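Local coordinates for BILBO1_N domain-containing protein (Trypanosoma brucei equiperdum, PDB 7A1I), which is of unknown function but carries a ubiquitin-like domain related to that of BILBO1, a protein of the trypanosome flagellar pocket collar, at residues Ile8-Asp13 with Ser84-Phe89; Tyr38-Phe43 with Phe56-Ala61. All blocks are in the same frame, centred on the assembly; numbering follows the deposited sequence.

Contact 1: Ile8-Asp13 with Ser84-Phe89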
ATOM      1  N   ILE A   8      -7.004   1.932   6.441  1.00 41.02           N
ATOM      2  CA  ILE A   8      -6.530   1.852   5.063  1.00 38.08           C
ATOM      3  C   ILE A   8      -5.441   0.782   5.002  1.00 38.31           C
ATOM      4  O   ILE A   8      -4.499   0.804   5.803  1.00 36.74           O
ATOM      5  CB  ILE A   8      -5.971   3.195   4.558  1.00 39.78           C
ATOM      6  CG1 ILE A   8      -6.942   4.369   4.814  1.00 46.22           C
ATOM      7  CG2 ILE A   8      -5.596   3.080   3.074  1.00 38.40           C
ATOM      8  CD1 ILE A   8      -8.117   4.434   3.867  1.00 47.80           C
ATOM      9  N   CYS A   9      -5.574  -0.162   4.072  1.00 38.89           N
ATOM     10  CA  CYS A   9      -4.518  -1.124   3.798  1.00 36.45           C
ATOM     11  C   CYS A   9      -3.732  -0.693   2.571  1.00 36.06           C
ATOM     12  O   CYS A   9      -4.291  -0.119   1.627  1.00 37.73           O
ATOM     13  CB  CYS A   9      -5.060  -2.533   3.576  1.00 37.44           C
ATOM     14  SG  CYS A   9      -5.832  -3.273   5.007  1.00 47.19           S
ATOM     15  N   VAL A  10      -2.430  -0.957   2.608  1.00 32.57           N
ATOM     16  CA  VAL A  10      -1.483  -0.550   1.580  1.00 32.88           C
ATOM     17  C   VAL A  10      -0.606  -1.753   1.278  1.00 33.25           C
ATOM     18  O   VAL A  10      -0.017  -2.331   2.199  1.00 35.12           O
ATOM     19  CB  VAL A  10      -0.619   0.629   2.028  1.00 31.89           C
ATOM     20  CG1 VAL A  10       0.294   1.056   0.903  1.00 35.27           C
ATOM     21  CG2 VAL A  10      -1.537   1.809   2.467  1.00 34.06           C
ATOM     22  N   ALA A  11      -0.559  -2.168   0.010  1.00 30.95           N
ATOM     23  CA  ALA A  11       0.224  -3.356  -0.345  1.00 33.36           C
ATOM     24  C   ALA A  11       1.240  -2.982  -1.417  1.00 33.00           C
ATOM     25  O   ALA A  11       1.137  -1.924  -2.052  1.00 32.77           O
ATOM     26  CB  ALA A  11      -0.671  -4.512  -0.818  1.00 33.29           C
ATOM     27  N   THR A  12       2.269  -3.818  -1.541  1.00 32.87           N
ATOM     28  CA  THR A  12       3.325  -3.613  -2.535  1.00 34.13           C
ATOM     29  C   THR A  12       4.066  -4.934  -2.727  1.00 35.77           C
ATOM     30  O   THR A  12       3.860  -5.891  -1.984  1.00 35.87           O
ATOM     31  CB  THR A  12       4.283  -2.477  -2.120  1.00 34.10           C
ATOM     32  OG1 THR A  12       5.052  -2.018  -3.251  1.00 35.58           O
ATOM     33  CG2 THR A  12       5.211  -2.890  -0.989  1.00 34.58           C
ATOM     34  N   ASP A  13       4.943  -4.966  -3.726  1.00 37.46           N
ATOM     35  CA  ASP A  13       5.707  -6.163  -4.058  1.00 39.57           C
ATOM     36  C   ASP A  13       7.048  -6.183  -3.331  1.00 40.54           C
ATOM     37  O   ASP A  13       7.775  -5.190  -3.308  1.00 40.73           O
ATOM     38  CB  ASP A  13       5.931  -6.231  -5.570  1.00 41.56           C
ATOM     39  CG  ASP A  13       6.618  -7.515  -6.012  1.00 46.71           C
ATOM     40  OD1 ASP A  13       5.903  -8.474  -6.380  1.00 47.82           O
ATOM     41  OD2 ASP A  13       7.872  -7.558  -6.016  1.00 46.49           O
ATOM     42  N   SER A  84     -10.336   0.779   2.552  1.00 46.96           N
ATOM     43  CA  SER A  84      -9.760   0.837   1.220  1.00 45.55           C
ATOM     44  C   SER A  84      -8.486   0.002   1.144  1.00 39.54           C
ATOM     45  O   SER A  84      -7.751  -0.153   2.124  1.00 41.89           O
ATOM     46  CB  SER A  84      -9.465   2.285   0.819  1.00 49.26           C
ATOM     47  OG  SER A  84     -10.663   2.969   0.476  1.00 57.74           O
ATOM     48  N   GLN A  85      -8.238  -0.556  -0.040  1.00 38.41           N
ATOM     49  CA  GLN A  85      -7.005  -1.282  -0.327  1.00 36.58           C
ATOM     50  C   GLN A  85      -6.230  -0.477  -1.363  1.00 34.65           C
ATOM     51  O   GLN A  85      -6.716  -0.250  -2.480  1.00 35.07           O
ATOM     52  CB  GLN A  85      -7.269  -2.704  -0.842  1.00 37.60           C
ATOM     53  CG  GLN A  85      -5.991  -3.457  -1.183  1.00 36.13           C
ATOM     54  CD  GLN A  85      -5.192  -3.875   0.073  1.00 35.71           C
ATOM     55  OE1 GLN A  85      -5.699  -4.599   0.929  1.00 37.29           O
ATOM     56  NE2 GLN A  85      -3.963  -3.391   0.184  1.00 33.81           N
ATOM     57  N   VAL A  86      -5.046  -0.049  -0.986  1.00 36.18           N
ATOM     58  CA  VAL A  86      -4.129   0.660  -1.864  1.00 33.56           C
ATOM     59  C   VAL A  86      -3.034  -0.286  -2.323  1.00 31.82           C
ATOM     60  O   VAL A  86      -2.627  -1.204  -1.586  1.00 34.30           O
ATOM     61  CB  VAL A  86      -3.546   1.883  -1.130  1.00 32.32           C
ATOM     62  CG1 VAL A  86      -2.412   2.518  -1.931  1.00 31.12           C
ATOM     63  CG2 VAL A  86      -4.665   2.921  -0.923  1.00 37.46           C
ATOM     64  N   TYR A  87      -2.554  -0.072  -3.552  1.00 36.78           N
ATOM     65  CA  TYR A  87      -1.393  -0.787  -4.070  1.00 35.33           C
ATOM     66  C   TYR A  87      -0.386   0.224  -4.593  1.00 34.10           C
ATOM     67  O   TYR A  87      -0.743   1.111  -5.376  1.00 36.15           O
ATOM     68  CB  TYR A  87      -1.763  -1.777  -5.190  1.00 36.74           C
ATOM     69  CG  TYR A  87      -0.634  -2.721  -5.534  1.00 39.54           C
ATOM     70  CD1 TYR A  87       0.194  -2.492  -6.639  1.00 41.14           C
ATOM     71  CD2 TYR A  87      -0.401  -3.857  -4.762  1.00 41.65           C
ATOM     72  CE1 TYR A  87       1.234  -3.378  -6.950  1.00 38.90           C
ATOM     73  CE2 TYR A  87       0.640  -4.736  -5.060  1.00 41.72           C
ATOM     74  CZ  TYR A  87       1.452  -4.492  -6.139  1.00 41.35           C
ATOM     75  OH  TYR A  87       2.466  -5.381  -6.439  1.00 42.29           O
ATOM     76  N   LEU A  88       0.876   0.060  -4.188  1.00 35.24           N
ATOM     77  CA  LEU A  88       1.967   0.949  -4.565  1.00 33.98           C
ATOM     78  C   LEU A  88       2.882   0.250  -5.561  1.00 35.83           C
ATOM     79  O   LEU A  88       3.388  -0.851  -5.286  1.00 38.54           O
ATOM     80  CB  LEU A  88       2.765   1.399  -3.339  1.00 33.20           C
ATOM     81  CG  LEU A  88       1.916   2.078  -2.263  1.00 36.28           C
ATOM     82  CD1 LEU A  88       2.772   2.499  -1.061  1.00 34.92           C
ATOM     83  CD2 LEU A  88       1.148   3.279  -2.845  1.00 34.97           C
ATOM     84  N   PHE A  89       3.036   0.852  -6.736  1.00 35.18           N
ATOM     85  CA  PHE A  89       4.022   0.408  -7.707  1.00 36.85           C
ATOM     86  C   PHE A  89       5.374   1.026  -7.378  1.00 36.87           C
ATOM     87  O   PHE A  89       5.457   2.123  -6.816  1.00 34.41           O
ATOM     88  CB  PHE A  89       3.591   0.784  -9.126  1.00 40.18           C
ATOM     89  CG  PHE A  89       2.364   0.069  -9.584  1.00 43.73           C
ATOM     90  CD1 PHE A  89       2.415  -1.291  -9.886  1.00 46.01           C
ATOM     91  CD2 PHE A  89       1.150   0.743  -9.705  1.00 44.52           C
ATOM     92  CE1 PHE A  89       1.286  -1.969 -10.298  1.00 53.19           C
ATOM     93  CE2 PHE A  89       0.014   0.071 -10.134  1.00 48.03           C
ATOM     94  CZ  PHE A  89       0.084  -1.297 -10.427  1.00 48.24           C
TER
HETATM   95  O   HOH W   1       5.043  -3.091  -6.014  1.00 28.02           O
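The carbonyl oxygen of Val86 is gripped twice: Ala11 N donates to Val86 O across the strands at 2.8 Å, and Gln85 NE2 reaches the same Val86 O at 3.1 Å from the opposite face of its carbonyl plane. A bend at chi2 (72°) folds the glutamine chain back for this second bond, and NE2 also donates to Asn20 OD1, which should help fix the rotation of the amide. One step earlier Val86 N gives Cys9 O a bond of 2.7 Å. Such a ladder between the first strand and strand 84-89, running parallel, is the central pairing of the beta-grasp (ubiquitin-like) fold. Gln85, Tyr87, Cys9 and Ala11 share one face of the sheet; on the other, Val10 and Val86 lie alongside each other, and Val10 CG1 presses tightly on Leu88 CD1 (3.5 Å) beneath helix 32-50. Toward the far end, Thr12 OG1 donates to Leu88 O at 2.9 Å, tilted 34° from the carbonyl plane. The Tyr87 ring runs alongside the first strand, its CE2 3.9 Å from Thr12 CA, and its hydroxyl bonds to Asp95 and to Lys18, the lysine that also makes a salt bridge with Asp13.

Contact 2: Tyr38-Phe43 with Phe56-Ala61; sequences YSTTAF and FAVNSA
Phe56 lays one ring face against the helix: Phe43 CB sits 3.6 Å from the centroid of the Phe56 ring, only 13° off its normal, a CH-pi contact almost over the middle of the ring. The two phenyl groups lie side by side and point the same way, but their planes are inclined at 48°, so the aromatic pair is oblique, with Phe43 CD1 3.7 Å from Phe56 CZ. Thr40 CA and Ser39 O also approach the Phe56 ring obliquely, the former 3.9 Å from Phe56 CD2, so that residues of one helical turn meet the phenyl group. With CG anti to the backbone N (chi1 173°), Phe56 swings its ring from the loop toward this turn.

The polar part of the contact lies beside Thr40. Its OG1, hydrogen-bonded to Leu36 O one turn back in the helix, accepts a bond from a water at 2.7 Å from Thr40 OG1, and that water accepts from Val58 N at 3.0 Å. Val58 adds a looser van der Waals touch, its CG2 4.1 Å from Thr40 OG1. Asn44 ties the same helix to the loop, pairing with both Thr40 O and Phe56 N. In this way the loop leading into strand 60-65 is packed against helix 32-50 of the ubiquitin-like domain. Because the direct contacts between the two segments are mostly apolar or aromatic, and the polar link between them passes through a water, with Asn44 of the helix adding a bond to Phe56 N, cohesion probably depends largely on dispersion and on the hydrophobic effect, with the water accepting the N-H of Val58.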
ATOM      1  N   TYR A  38       3.797   7.717   5.133  1.00 36.68           N
ATOM      2  CA  TYR A  38       3.754   6.629   6.114  1.00 41.77           C
ATOM      3  C   TYR A  38       4.114   5.292   5.467  1.00 38.87           C
ATOM      4  O   TYR A  38       4.887   4.502   6.033  1.00 36.16           O
ATOM      5  CB  TYR A  38       2.364   6.533   6.753  1.00 41.67           C
ATOM      6  CG  TYR A  38       2.026   7.602   7.778  1.00 44.70           C
ATOM      7  CD1 TYR A  38       0.749   7.687   8.314  1.00 55.03           C
ATOM      8  CD2 TYR A  38       2.973   8.526   8.198  1.00 51.05           C
ATOM      9  CE1 TYR A  38       0.423   8.657   9.252  1.00 61.87           C
ATOM     10  CE2 TYR A  38       2.660   9.500   9.134  1.00 62.03           C
ATOM     11  CZ  TYR A  38       1.383   9.561   9.658  1.00 64.87           C
ATOM     12  OH  TYR A  38       1.071  10.529  10.584  1.00 84.46           O
ATOM     13  N   SER A  39       3.551   5.023   4.280  1.00 39.01           N
ATOM     14  CA  SER A  39       3.822   3.785   3.571  1.00 37.23           C
ATOM     15  C   SER A  39       5.288   3.670   3.185  1.00 36.83           C
ATOM     16  O   SER A  39       5.875   2.587   3.262  1.00 34.53           O
ATOM     17  CB  SER A  39       2.947   3.710   2.310  1.00 36.17           C
ATOM     18  OG  SER A  39       1.571   3.658   2.641  1.00 39.87           O
ATOM     19  N   THR A  40       5.885   4.768   2.725  1.00 34.57           N
ATOM     20  CA  THR A  40       7.284   4.733   2.326  1.00 38.27           C
ATOM     21  C   THR A  40       8.186   4.449   3.523  1.00 39.16           C
ATOM     22  O   THR A  40       9.100   3.608   3.440  1.00 39.16           O
ATOM     23  CB  THR A  40       7.649   6.042   1.638  1.00 37.37           C
ATOM     24  OG1 THR A  40       6.954   6.115   0.380  1.00 38.68           O
ATOM     25  CG2 THR A  40       9.161   6.154   1.429  1.00 34.40           C
ATOM     26  N   THR A  41       7.915   5.101   4.658  1.00 33.63           N
ATOM     27  CA  THR A  41       8.685   4.812   5.872  1.00 38.95           C
ATOM     28  C   THR A  41       8.534   3.348   6.284  1.00 36.70           C
ATOM     29  O   THR A  41       9.529   2.667   6.589  1.00 37.92           O
ATOM     30  CB  THR A  41       8.239   5.716   7.018  1.00 37.28           C
ATOM     31  OG1 THR A  41       8.431   7.084   6.648  1.00 44.91           O
ATOM     32  CG2 THR A  41       9.078   5.432   8.270  1.00 41.69           C
ATOM     33  N   ALA A  42       7.286   2.854   6.296  1.00 38.25           N
ATOM     34  CA  ALA A  42       6.996   1.508   6.779  1.00 37.17           C
ATOM     35  C   ALA A  42       7.623   0.448   5.890  1.00 35.20           C
ATOM     36  O   ALA A  42       8.170  -0.538   6.392  1.00 33.81           O
ATOM     37  CB  ALA A  42       5.487   1.286   6.873  1.00 37.63           C
ATOM     38  N   PHE A  43       7.554   0.620   4.574  1.00 38.69           N
ATOM     39  CA  PHE A  43       8.105  -0.401   3.696  1.00 38.22           C
ATOM     40  C   PHE A  43       9.620  -0.322   3.612  1.00 38.63           C
ATOM     41  O   PHE A  43      10.274  -1.356   3.431  1.00 38.25           O
ATOM     42  CB  PHE A  43       7.494  -0.309   2.299  1.00 34.33           C
ATOM     43  CG  PHE A  43       6.109  -0.870   2.216  1.00 35.25           C
ATOM     44  CD1 PHE A  43       5.073  -0.107   1.686  1.00 38.59           C
ATOM     45  CD2 PHE A  43       5.839  -2.149   2.673  1.00 37.38           C
ATOM     46  CE1 PHE A  43       3.789  -0.617   1.615  1.00 36.34           C
ATOM     47  CE2 PHE A  43       4.561  -2.668   2.599  1.00 36.32           C
ATOM     48  CZ  PHE A  43       3.529  -1.898   2.073  1.00 36.44           C
ATOM     49  N   PHE A  56      12.951   1.412  -0.732  1.00 41.15           N
ATOM     50  CA  PHE A  56      11.592   1.396  -1.250  1.00 40.45           C
ATOM     51  C   PHE A  56      11.170   2.798  -1.676  1.00 38.85           C
ATOM     52  O   PHE A  56      11.393   3.772  -0.950  1.00 39.88           O
ATOM     53  CB  PHE A  56      10.612   0.853  -0.203  1.00 37.53           C
ATOM     54  CG  PHE A  56       9.181   0.962  -0.630  1.00 36.46           C
ATOM     55  CD1 PHE A  56       8.583  -0.056  -1.372  1.00 37.22           C
ATOM     56  CD2 PHE A  56       8.432   2.094  -0.306  1.00 38.99           C
ATOM     57  CE1 PHE A  56       7.266   0.059  -1.788  1.00 37.73           C
ATOM     58  CE2 PHE A  56       7.127   2.210  -0.708  1.00 35.72           C
ATOM     59  CZ  PHE A  56       6.535   1.190  -1.454  1.00 38.22           C
ATOM     60  N   ALA A  57      10.520   2.899  -2.835  1.00 38.87           N
ATOM     61  CA  ALA A  57       9.915   4.165  -3.237  1.00 37.05           C
ATOM     62  C   ALA A  57       8.689   3.901  -4.102  1.00 39.28           C
ATOM     63  O   ALA A  57       8.590   2.872  -4.779  1.00 39.54           O
ATOM     64  CB  ALA A  57      10.903   5.057  -3.994  1.00 37.63           C
ATOM     65  N   VAL A  58       7.755   4.848  -4.082  1.00 38.65           N
ATOM     66  CA  VAL A  58       6.539   4.774  -4.887  1.00 38.72           C
ATOM     67  C   VAL A  58       6.727   5.593  -6.153  1.00 39.44           C
ATOM     68  O   VAL A  58       7.110   6.772  -6.084  1.00 45.87           O
ATOM     69  CB  VAL A  58       5.318   5.274  -4.096  1.00 40.49           C
ATOM     70  CG1 VAL A  58       4.062   5.259  -4.971  1.00 41.26           C
ATOM     71  CG2 VAL A  58       5.111   4.424  -2.867  1.00 42.98           C
ATOM     72  N   ASN A  59       6.461   4.986  -7.319  1.00 36.33           N
ATOM     73  CA  ASN A  59       6.358   5.798  -8.526  1.00 42.69           C
ATOM     74  C   ASN A  59       4.954   5.813  -9.131  1.00 43.37           C
ATOM     75  O   ASN A  59       4.713   6.600 -10.058  1.00 41.82           O
ATOM     76  CB  ASN A  59       7.427   5.402  -9.577  1.00 45.45           C
ATOM     77  CG  ASN A  59       7.192   4.049 -10.221  1.00 46.13           C
ATOM     78  OD1 ASN A  59       6.522   3.181  -9.674  1.00 44.70           O
ATOM     79  ND2 ASN A  59       7.791   3.860 -11.394  1.00 48.00           N
ATOM     80  N   SER A  60       4.016   5.030  -8.592  1.00 45.63           N
ATOM     81  CA  SER A  60       2.610   5.064  -9.000  1.00 47.65           C
ATOM     82  C   SER A  60       1.753   4.418  -7.913  1.00 44.90           C
ATOM     83  O   SER A  60       2.207   3.510  -7.224  1.00 43.84           O
ATOM     84  CB  SER A  60       2.411   4.332 -10.337  1.00 52.51           C
ATOM     85  OG  SER A  60       1.058   4.404 -10.743  1.00 60.92           O
ATOM     86  N   ALA A  61       0.524   4.914  -7.722  1.00 38.48           N
ATOM     87  CA  ALA A  61      -0.380   4.353  -6.713  1.00 37.22           C
ATOM     88  C   ALA A  61      -1.782   4.107  -7.268  1.00 39.71           C
ATOM     89  O   ALA A  61      -2.283   4.912  -8.057  1.00 44.33           O
ATOM     90  CB  ALA A  61      -0.466   5.270  -5.484  1.00 38.99           C
TER
HETATM   91  O   HOH W   2       8.025   7.011  -1.980  1.00 34.77           O

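How the contacts relate
Along the chain the order is 8-13, 38-43, 56-61 and 84-89, which nests contact 2 inside the loop closed by contact 1. Their centres lie about 9 Å apart. Contact 1 joins two central strands of the mixed sheet, whereas contact 2 joins the helix packed on that sheet to the loop entering strand 60-65, the neighbour of 84-89. The two meet directly: Phe89 N and Ser60 O, 2.8 Å apart, probably form a hydrogen bond between those strands, and Thr12 OG1 packs on Phe56 CE1 at 3.4 Å. Sheet, helix and connecting loop thus share one compact core, in keeping with a ubiquitin-like N-terminal domain of a longer protein.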